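Local coordinates for protein RNA methyltransferase, TrmH family (Porphyromonas gingivalis, PDB 2I6D) that probably binds RNA and methylates it, as expected of a TrmH-family member of the knotted SPOUT methyltransferases, at residues 121-134 against 149-162. Residues are numbered along the deposited sequence; the frame is centred on the assembly and turned at random.
Sequences LRTADWFGIRHVWL and ASMGALARVQPTPL
Strands 131-134 and 158-161 pair in parallel at the border of the parallel sheet of the methyltransferase domain, with 158-161 as its outermost strand in this chain. Five backbone bonds join the pair and its flanking residues, from Gln158 N to Arg130 O (3.1 Å) through to Leu162 N on Leu134 O (2.9 Å). One face of the pair carries Trp133, whose CD1 lies alongside Thr160 CB; Leu162 CD2 sits over a face of the indole, offset toward its rim, and the indole NE1 bonds to Val100 O. On the same face Gln158 OE1 lies at the edge of the His131 ring, in its plane, while His131 NE2 bonds to Glu102. On the other face Leu134 CD1 rests on Pro159 CB. Just before the strand, Val157 splits its two methyls: with CG1 anti to the backbone N (chi1 179°), CG1 presses on Val132 CG2 at a tight 3.5 Å, and CG2 turns to the last turns of helix 114-127, 3.8 Å from Asp125 CB. There Ala153 CB fits against Leu121 O (3.4 Å). Beside it Arg156 grips Asp125 side-on, NE to OD1 at 2.9 Å and NH2 to OD2 at 3.0 Å, both nearly straight at 174°; the carboxylate and guanidinium planes are only 18° apart. NH1 makes a salt bridge to Glu38 OE2, so the arginine bridges helix 114-127 and helix 33-39. With helix 144-148 in the connection between them, the two parallel strands form a beta-alpha-beta crossover, the repeating step of the parallel alpha/beta fold of SpoU methylases.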
ATOM      1  N   LEU A 121       0.884  -2.703   4.537  1.00 31.41           N
ATOM      2  CA  LEU A 121       2.032  -2.229   3.756  1.00 31.02           C
ATOM      3  C   LEU A 121       3.332  -2.227   4.571  1.00 30.97           C
ATOM      4  O   LEU A 121       4.392  -2.572   4.052  1.00 29.55           O
ATOM      5  CB  LEU A 121       1.782  -0.834   3.160  1.00 31.62           C
ATOM      6  CG  LEU A 121       0.730  -0.753   2.043  1.00 32.66           C
ATOM      7  CD1 LEU A 121       0.539   0.725   1.646  1.00 34.39           C
ATOM      8  CD2 LEU A 121       1.170  -1.596   0.825  1.00 35.39           C
ATOM      9  N   ARG A 122       3.269  -1.750   5.821  1.00 30.33           N
ATOM     10  CA  ARG A 122       4.455  -1.733   6.685  1.00 30.35           C
ATOM     11  C   ARG A 122       4.944  -3.143   6.999  1.00 30.90           C
ATOM     12  O   ARG A 122       6.164  -3.399   7.035  1.00 29.63           O
ATOM     13  CB  ARG A 122       4.184  -0.966   7.981  1.00 29.62           C
ATOM     14  CG  ARG A 122       3.868   0.500   7.723  1.00 30.44           C
ATOM     15  CD  ARG A 122       3.559   1.283   8.997  1.00 32.52           C
ATOM     16  NE  ARG A 122       4.509   0.931  10.037  1.00 39.44           N
ATOM     17  CZ  ARG A 122       4.508   1.412  11.276  1.00 43.10           C
ATOM     18  NH1 ARG A 122       3.607   2.313  11.664  1.00 45.15           N
ATOM     19  NH2 ARG A 122       5.425   0.985  12.130  1.00 43.72           N
ATOM     20  N   THR A 123       4.008  -4.055   7.240  1.00 30.81           N
ATOM     21  CA  THR A 123       4.354  -5.463   7.462  1.00 32.93           C
ATOM     22  C   THR A 123       5.006  -6.084   6.225  1.00 33.57           C
ATOM     23  O   THR A 123       6.027  -6.749   6.334  1.00 33.83           O
ATOM     24  CB  THR A 123       3.100  -6.281   7.839  1.00 32.98           C
ATOM     25  OG1 THR A 123       2.730  -5.951   9.179  1.00 32.21           O
ATOM     26  CG2 THR A 123       3.378  -7.812   7.739  1.00 36.02           C
ATOM     27  N   ALA A 124       4.415  -5.846   5.054  1.00 33.76           N
ATOM     28  CA  ALA A 124       4.971  -6.313   3.780  1.00 34.91           C
ATOM     29  C   ALA A 124       6.412  -5.789   3.609  1.00 34.66           C
ATOM     30  O   ALA A 124       7.320  -6.535   3.262  1.00 35.25           O
ATOM     31  CB  ALA A 124       4.071  -5.842   2.612  1.00 35.64           C
ATOM     32  N   ASP A 125       6.632  -4.514   3.900  1.00 33.58           N
ATOM     33  CA  ASP A 125       7.964  -3.953   3.802  1.00 32.92           C
ATOM     34  C   ASP A 125       8.918  -4.611   4.791  1.00 31.99           C
ATOM     35  O   ASP A 125      10.043  -4.970   4.406  1.00 32.86           O
ATOM     36  CB  ASP A 125       7.944  -2.423   3.983  1.00 32.72           C
ATOM     37  CG  ASP A 125       9.269  -1.776   3.647  1.00 35.17           C
ATOM     38  OD1 ASP A 125      10.022  -2.270   2.779  1.00 39.42           O
ATOM     39  OD2 ASP A 125       9.568  -0.748   4.256  1.00 32.74           O
ATOM     40  N   TRP A 126       8.493  -4.747   6.047  1.00 30.09           N
ATOM     41  CA  TRP A 126       9.325  -5.358   7.095  1.00 31.24           C
ATOM     42  C   TRP A 126       9.855  -6.742   6.656  1.00 31.03           C
ATOM     43  O   TRP A 126      11.029  -7.064   6.861  1.00 31.10           O
ATOM     44  CB  TRP A 126       8.518  -5.510   8.407  1.00 31.32           C
ATOM     45  CG  TRP A 126       9.382  -5.889   9.591  1.00 32.67           C
ATOM     46  CD1 TRP A 126       9.734  -7.150  10.014  1.00 32.77           C
ATOM     47  CD2 TRP A 126      10.020  -4.976  10.475  1.00 32.96           C
ATOM     48  NE1 TRP A 126      10.551  -7.066  11.120  1.00 32.21           N
ATOM     49  CE2 TRP A 126      10.743  -5.741  11.422  1.00 33.62           C
ATOM     50  CE3 TRP A 126      10.043  -3.575  10.564  1.00 32.23           C
ATOM     51  CZ2 TRP A 126      11.474  -5.149  12.452  1.00 34.36           C
ATOM     52  CZ3 TRP A 126      10.785  -2.987  11.575  1.00 33.00           C
ATOM     53  CH2 TRP A 126      11.488  -3.779  12.510  1.00 35.02           C
ATOM     54  N   PHE A 127       8.965  -7.566   6.094  1.00 30.48           N
ATOM     55  CA  PHE A 127       9.315  -8.956   5.741  1.00 30.63           C
ATOM     56  C   PHE A 127       9.824  -9.133   4.303  1.00 31.04           C
ATOM     57  O   PHE A 127      10.210 -10.244   3.882  1.00 33.21           O
ATOM     58  CB  PHE A 127       8.130  -9.859   6.019  1.00 30.15           C
ATOM     59  CG  PHE A 127       7.891 -10.051   7.504  1.00 31.04           C
ATOM     60  CD1 PHE A 127       8.795 -10.793   8.275  1.00 30.14           C
ATOM     61  CD2 PHE A 127       6.817  -9.421   8.130  1.00 31.44           C
ATOM     62  CE1 PHE A 127       8.618 -10.951   9.659  1.00 30.90           C
ATOM     63  CE2 PHE A 127       6.606  -9.606   9.514  1.00 30.97           C
ATOM     64  CZ  PHE A 127       7.516 -10.350  10.265  1.00 32.20           C
ATOM     65  N   GLY A 128       9.822  -8.049   3.547  1.00 30.91           N
ATOM     66  CA  GLY A 128      10.442  -8.029   2.207  1.00 31.59           C
ATOM     67  C   GLY A 128       9.499  -8.515   1.105  1.00 31.46           C
ATOM     68  O   GLY A 128       9.956  -8.981   0.047  1.00 31.31           O
ATOM     69  N   ILE A 129       8.185  -8.421   1.347  1.00 30.84           N
ATOM     70  CA  ILE A 129       7.193  -8.646   0.298  1.00 31.92           C
ATOM     71  C   ILE A 129       7.363  -7.598  -0.815  1.00 31.47           C
ATOM     72  O   ILE A 129       7.454  -6.403  -0.539  1.00 32.29           O
ATOM     73  CB  ILE A 129       5.728  -8.534   0.866  1.00 33.23           C
ATOM     74  CG1 ILE A 129       5.447  -9.636   1.907  1.00 34.27           C
ATOM     75  CG2 ILE A 129       4.667  -8.446  -0.280  1.00 33.57           C
ATOM     76  CD1 ILE A 129       4.699 -10.819   1.456  1.00 36.92           C
ATOM     77  N   ARG A 130       7.460  -8.024  -2.064  1.00 30.31           N
ATOM     78  CA  ARG A 130       7.707  -7.061  -3.139  1.00 31.00           C
ATOM     79  C   ARG A 130       6.480  -6.518  -3.821  1.00 31.11           C
ATOM     80  O   ARG A 130       6.552  -5.464  -4.492  1.00 31.12           O
ATOM     81  CB  ARG A 130       8.645  -7.678  -4.179  1.00 30.95           C
ATOM     82  CG  ARG A 130      10.064  -7.862  -3.589  1.00 35.47           C
ATOM     83  CD  ARG A 130      10.786  -8.961  -4.283  1.00 41.18           C
ATOM     84  NE  ARG A 130      11.086  -8.620  -5.669  1.00 46.35           N
ATOM     85  CZ  ARG A 130      12.125  -9.105  -6.329  1.00 47.41           C
ATOM     86  NH1 ARG A 130      12.953  -9.930  -5.702  1.00 49.35           N
ATOM     87  NH2 ARG A 130      12.347  -8.757  -7.592  1.00 49.32           N
ATOM     88  N   HIS A 131       5.357  -7.227  -3.682  1.00 30.77           N
ATOM     89  CA  HIS A 131       4.135  -6.849  -4.407  1.00 31.28           C
ATOM     90  C   HIS A 131       2.937  -7.037  -3.563  1.00 30.97           C
ATOM     91  O   HIS A 131       2.792  -8.074  -2.906  1.00 31.04           O
ATOM     92  CB  HIS A 131       3.947  -7.679  -5.711  1.00 31.26           C
ATOM     93  CG  HIS A 131       4.984  -7.393  -6.738  1.00 30.51           C
ATOM     94  ND1 HIS A 131       4.877  -6.346  -7.622  1.00 31.37           N
ATOM     95  CD2 HIS A 131       6.186  -7.969  -6.975  1.00 30.41           C
ATOM     96  CE1 HIS A 131       5.959  -6.305  -8.383  1.00 31.28           C
ATOM     97  NE2 HIS A 131       6.768  -7.280  -8.012  1.00 31.66           N
ATOM     98  N   VAL A 132       2.070  -6.028  -3.582  1.00 32.29           N
ATOM     99  CA  VAL A 132       0.795  -6.087  -2.841  1.00 32.29           C
ATOM    100  C   VAL A 132      -0.271  -5.671  -3.846  1.00 31.26           C
ATOM    101  O   VAL A 132      -0.241  -4.559  -4.408  1.00 32.08           O
ATOM    102  CB  VAL A 132       0.754  -5.164  -1.574  1.00 32.22           C
ATOM    103  CG1 VAL A 132      -0.657  -5.115  -0.974  1.00 33.79           C
ATOM    104  CG2 VAL A 132       1.773  -5.626  -0.504  1.00 33.61           C
ATOM    105  N   TRP A 133      -1.217  -6.569  -4.081  1.00 29.54           N
ATOM    106  CA  TRP A 133      -2.287  -6.279  -4.998  1.00 29.08           C
ATOM    107  C   TRP A 133      -3.529  -5.901  -4.224  1.00 28.78           C
ATOM    108  O   TRP A 133      -3.756  -6.409  -3.118  1.00 29.02           O
ATOM    109  CB  TRP A 133      -2.625  -7.510  -5.859  1.00 28.52           C
ATOM    110  CG  TRP A 133      -1.506  -8.118  -6.662  1.00 27.42           C
ATOM    111  CD1 TRP A 133      -0.288  -7.565  -6.991  1.00 28.75           C
ATOM    112  CD2 TRP A 133      -1.573  -9.371  -7.294  1.00 27.91           C
ATOM    113  NE1 TRP A 133       0.426  -8.459  -7.766  1.00 28.77           N
ATOM    114  CE2 TRP A 133      -0.347  -9.581  -7.958  1.00 28.61           C
ATOM    115  CE3 TRP A 133      -2.555 -10.374  -7.334  1.00 27.60           C
ATOM    116  CZ2 TRP A 133      -0.071 -10.758  -8.662  1.00 26.19           C
ATOM    117  CZ3 TRP A 133      -2.286 -11.552  -8.045  1.00 29.93           C
ATOM    118  CH2 TRP A 133      -1.046 -11.719  -8.714  1.00 27.97           C
ATOM    119  N   LEU A 134      -4.338  -5.027  -4.798  1.00 28.17           N
ATOM    120  CA  LEU A 134      -5.520  -4.519  -4.109  1.00 29.54           C
ATOM    121  C   LEU A 134      -6.775  -4.838  -4.907  1.00 29.39           C
ATOM    122  O   LEU A 134      -6.971  -4.370  -6.044  1.00 30.00           O
ATOM    123  CB  LEU A 134      -5.374  -3.004  -3.854  1.00 30.18           C
ATOM    124  CG  LEU A 134      -4.140  -2.839  -2.977  1.00 33.35           C
ATOM    125  CD1 LEU A 134      -3.078  -1.901  -3.567  1.00 37.73           C
ATOM    126  CD2 LEU A 134      -4.458  -2.565  -1.519  1.00 33.62           C
ATOM    127  N   ALA A 149       0.686   7.115   6.552  1.00 31.00           N
ATOM    128  CA  ALA A 149       0.855   6.054   7.551  1.00 32.24           C
ATOM    129  C   ALA A 149       1.733   4.908   7.031  1.00 33.32           C
ATOM    130  O   ALA A 149       1.851   3.865   7.700  1.00 34.15           O
ATOM    131  CB  ALA A 149      -0.502   5.523   7.974  1.00 32.14           C
ATOM    132  N   SER A 150       2.358   5.107   5.865  1.00 33.03           N
ATOM    133  CA  SER A 150       3.068   4.017   5.179  1.00 33.15           C
ATOM    134  C   SER A 150       4.500   3.725   5.679  1.00 32.97           C
ATOM    135  O   SER A 150       5.060   2.664   5.362  1.00 32.48           O
ATOM    136  CB  SER A 150       3.047   4.253   3.643  1.00 33.18           C
ATOM    137  OG  SER A 150       3.865   5.362   3.288  1.00 32.26           O
HETATM  138  N   MSE A 151       5.091   4.645   6.442  0.50 33.20           N
HETATM  139  CA  MSE A 151       6.460   4.472   6.979  0.50 35.01           C
HETATM  140  C   MSE A 151       7.513   4.232   5.889  0.50 32.67           C
HETATM  141  O   MSE A 151       8.517   3.553   6.127  0.50 32.40           O
HETATM  142  CB  MSE A 151       6.525   3.315   7.996  0.50 34.68           C
HETATM  143  CG  MSE A 151       6.617   3.714   9.465  0.50 38.16           C
HETATM  144 SE   MSE A 151       8.061   2.813  10.513  0.50 42.83          SE
HETATM  145  CE  MSE A 151       8.492   1.270   9.385  0.50 43.26           C
ATOM    146  N   GLY A 152       7.275   4.774   4.695  1.00 30.63           N
ATOM    147  CA  GLY A 152       8.198   4.599   3.580  1.00 29.39           C
ATOM    148  C   GLY A 152       8.005   3.318   2.796  1.00 28.94           C
ATOM    149  O   GLY A 152       8.794   3.024   1.897  1.00 27.68           O
ATOM    150  N   ALA A 153       6.960   2.552   3.118  1.00 28.76           N
ATOM    151  CA  ALA A 153       6.812   1.221   2.497  1.00 29.73           C
ATOM    152  C   ALA A 153       6.677   1.277   0.957  1.00 29.78           C
ATOM    153  O   ALA A 153       7.089   0.334   0.241  1.00 30.21           O
ATOM    154  CB  ALA A 153       5.646   0.457   3.107  1.00 29.36           C
ATOM    155  N   LEU A 154       6.128   2.375   0.450  1.00 29.85           N
ATOM    156  CA  LEU A 154       5.938   2.521  -0.995  1.00 31.29           C
ATOM    157  C   LEU A 154       7.240   2.721  -1.772  1.00 31.84           C
ATOM    158  O   LEU A 154       7.248   2.651  -3.006  1.00 32.34           O
ATOM    159  CB  LEU A 154       4.936   3.636  -1.306  1.00 31.83           C
ATOM    160  CG  LEU A 154       3.582   3.424  -0.612  1.00 34.36           C
ATOM    161  CD1 LEU A 154       2.728   4.685  -0.638  1.00 37.42           C
ATOM    162  CD2 LEU A 154       2.823   2.231  -1.226  1.00 36.58           C
ATOM    163  N   ALA A 155       8.340   2.929  -1.065  1.00 31.04           N
ATOM    164  CA  ALA A 155       9.648   2.920  -1.707  1.00 31.51           C
ATOM    165  C   ALA A 155      10.028   1.534  -2.221  1.00 32.47           C
ATOM    166  O   ALA A 155      10.773   1.416  -3.197  1.00 32.94           O
ATOM    167  CB  ALA A 155      10.726   3.466  -0.756  1.00 31.41           C
ATOM    168  N   ARG A 156       9.545   0.479  -1.561  1.00 32.02           N
ATOM    169  CA  ARG A 156      10.009  -0.844  -1.869  1.00 33.07           C
ATOM    170  C   ARG A 156       8.895  -1.831  -2.152  1.00 33.86           C
ATOM    171  O   ARG A 156       9.167  -2.902  -2.668  1.00 35.78           O
ATOM    172  CB  ARG A 156      10.861  -1.387  -0.742  1.00 33.36           C
ATOM    173  CG  ARG A 156      12.283  -0.862  -0.725  1.00 34.34           C
ATOM    174  CD  ARG A 156      12.916  -1.190   0.625  1.00 36.14           C
ATOM    175  NE  ARG A 156      12.126  -0.584   1.689  1.00 34.59           N
ATOM    176  CZ  ARG A 156      12.286   0.663   2.107  1.00 35.58           C
ATOM    177  NH1 ARG A 156      13.224   1.434   1.556  1.00 34.74           N
ATOM    178  NH2 ARG A 156      11.508   1.140   3.074  1.00 36.12           N
ATOM    179  N   VAL A 157       7.665  -1.487  -1.785  1.00 34.17           N
ATOM    180  CA  VAL A 157       6.515  -2.386  -1.989  1.00 34.94           C
ATOM    181  C   VAL A 157       5.687  -1.782  -3.127  1.00 35.32           C
ATOM    182  O   VAL A 157       5.161  -0.651  -3.014  1.00 35.86           O
ATOM    183  CB  VAL A 157       5.664  -2.568  -0.700  1.00 34.37           C
ATOM    184  CG1 VAL A 157       4.475  -3.501  -0.972  1.00 35.50           C
ATOM    185  CG2 VAL A 157       6.532  -3.092   0.469  1.00 32.47           C
ATOM    186  N   GLN A 158       5.624  -2.504  -4.246  1.00 36.04           N
ATOM    187  CA  GLN A 158       4.838  -2.045  -5.389  1.00 37.05           C
ATOM    188  C   GLN A 158       3.358  -2.421  -5.237  1.00 36.04           C
ATOM    189  O   GLN A 158       3.024  -3.611  -5.152  1.00 36.15           O
ATOM    190  CB  GLN A 158       5.349  -2.603  -6.726  1.00 37.35           C
ATOM    191  CG  GLN A 158       4.498  -2.055  -7.914  1.00 39.06           C
ATOM    192  CD  GLN A 158       4.730  -2.758  -9.251  1.00 40.16           C
ATOM    193  OE1 GLN A 158       4.401  -3.944  -9.427  1.00 45.16           O
ATOM    194  NE2 GLN A 158       5.247  -2.009 -10.219  1.00 44.80           N
ATOM    195  N   PRO A 159       2.467  -1.415  -5.192  1.00 34.64           N
ATOM    196  CA  PRO A 159       1.064  -1.752  -5.004  1.00 33.30           C
ATOM    197  C   PRO A 159       0.303  -1.783  -6.328  1.00 33.29           C
ATOM    198  O   PRO A 159       0.546  -0.927  -7.181  1.00 33.46           O
ATOM    199  CB  PRO A 159       0.582  -0.647  -4.085  1.00 34.33           C
ATOM    200  CG  PRO A 159       1.406   0.595  -4.533  1.00 34.75           C
ATOM    201  CD  PRO A 159       2.716   0.041  -5.149  1.00 35.35           C
ATOM    202  N   THR A 160      -0.609  -2.736  -6.502  1.00 31.51           N
ATOM    203  CA  THR A 160      -1.258  -2.905  -7.794  1.00 31.20           C
ATOM    204  C   THR A 160      -2.759  -3.004  -7.624  1.00 30.68           C
ATOM    205  O   THR A 160      -3.255  -4.026  -7.212  1.00 29.72           O
ATOM    206  CB  THR A 160      -0.726  -4.155  -8.566  1.00 31.78           C
ATOM    207  OG1 THR A 160       0.690  -4.023  -8.771  1.00 33.28           O
ATOM    208  CG2 THR A 160      -1.398  -4.262  -9.949  1.00 31.23           C
ATOM    209  N   PRO A 161      -3.489  -1.916  -7.927  1.00 31.30           N
ATOM    210  CA  PRO A 161      -4.955  -2.056  -7.955  1.00 30.98           C
ATOM    211  C   PRO A 161      -5.360  -3.007  -9.085  1.00 31.13           C
ATOM    212  O   PRO A 161      -4.916  -2.834 -10.230  1.00 31.17           O
ATOM    213  CB  PRO A 161      -5.438  -0.626  -8.244  1.00 31.88           C
ATOM    214  CG  PRO A 161      -4.242   0.259  -7.917  1.00 33.10           C
ATOM    215  CD  PRO A 161      -3.040  -0.539  -8.218  1.00 30.91           C
ATOM    216  N   LEU A 162      -6.192  -4.000  -8.795  1.00 30.03           N
ATOM    217  CA  LEU A 162      -6.556  -4.975  -9.812  1.00 30.68           C
ATOM    218  C   LEU A 162      -7.819  -4.570 -10.542  1.00 32.23           C
ATOM    219  O   LEU A 162      -8.715  -3.988  -9.939  1.00 32.44           O
ATOM    220  CB  LEU A 162      -6.747  -6.374  -9.218  1.00 30.07           C
ATOM    221  CG  LEU A 162      -5.586  -7.052  -8.488  1.00 29.86           C
ATOM    222  CD1 LEU A 162      -5.984  -8.448  -8.072  1.00 30.61           C
ATOM    223  CD2 LEU A 162      -4.379  -7.135  -9.396  1.00 28.23           C
TER
HETATM  224  O   HOH W   1       8.086   0.413   6.108  1.00 33.20           O
HETATM  225  O   HOH W   2       9.772  -5.018  -0.488  1.00 45.48           O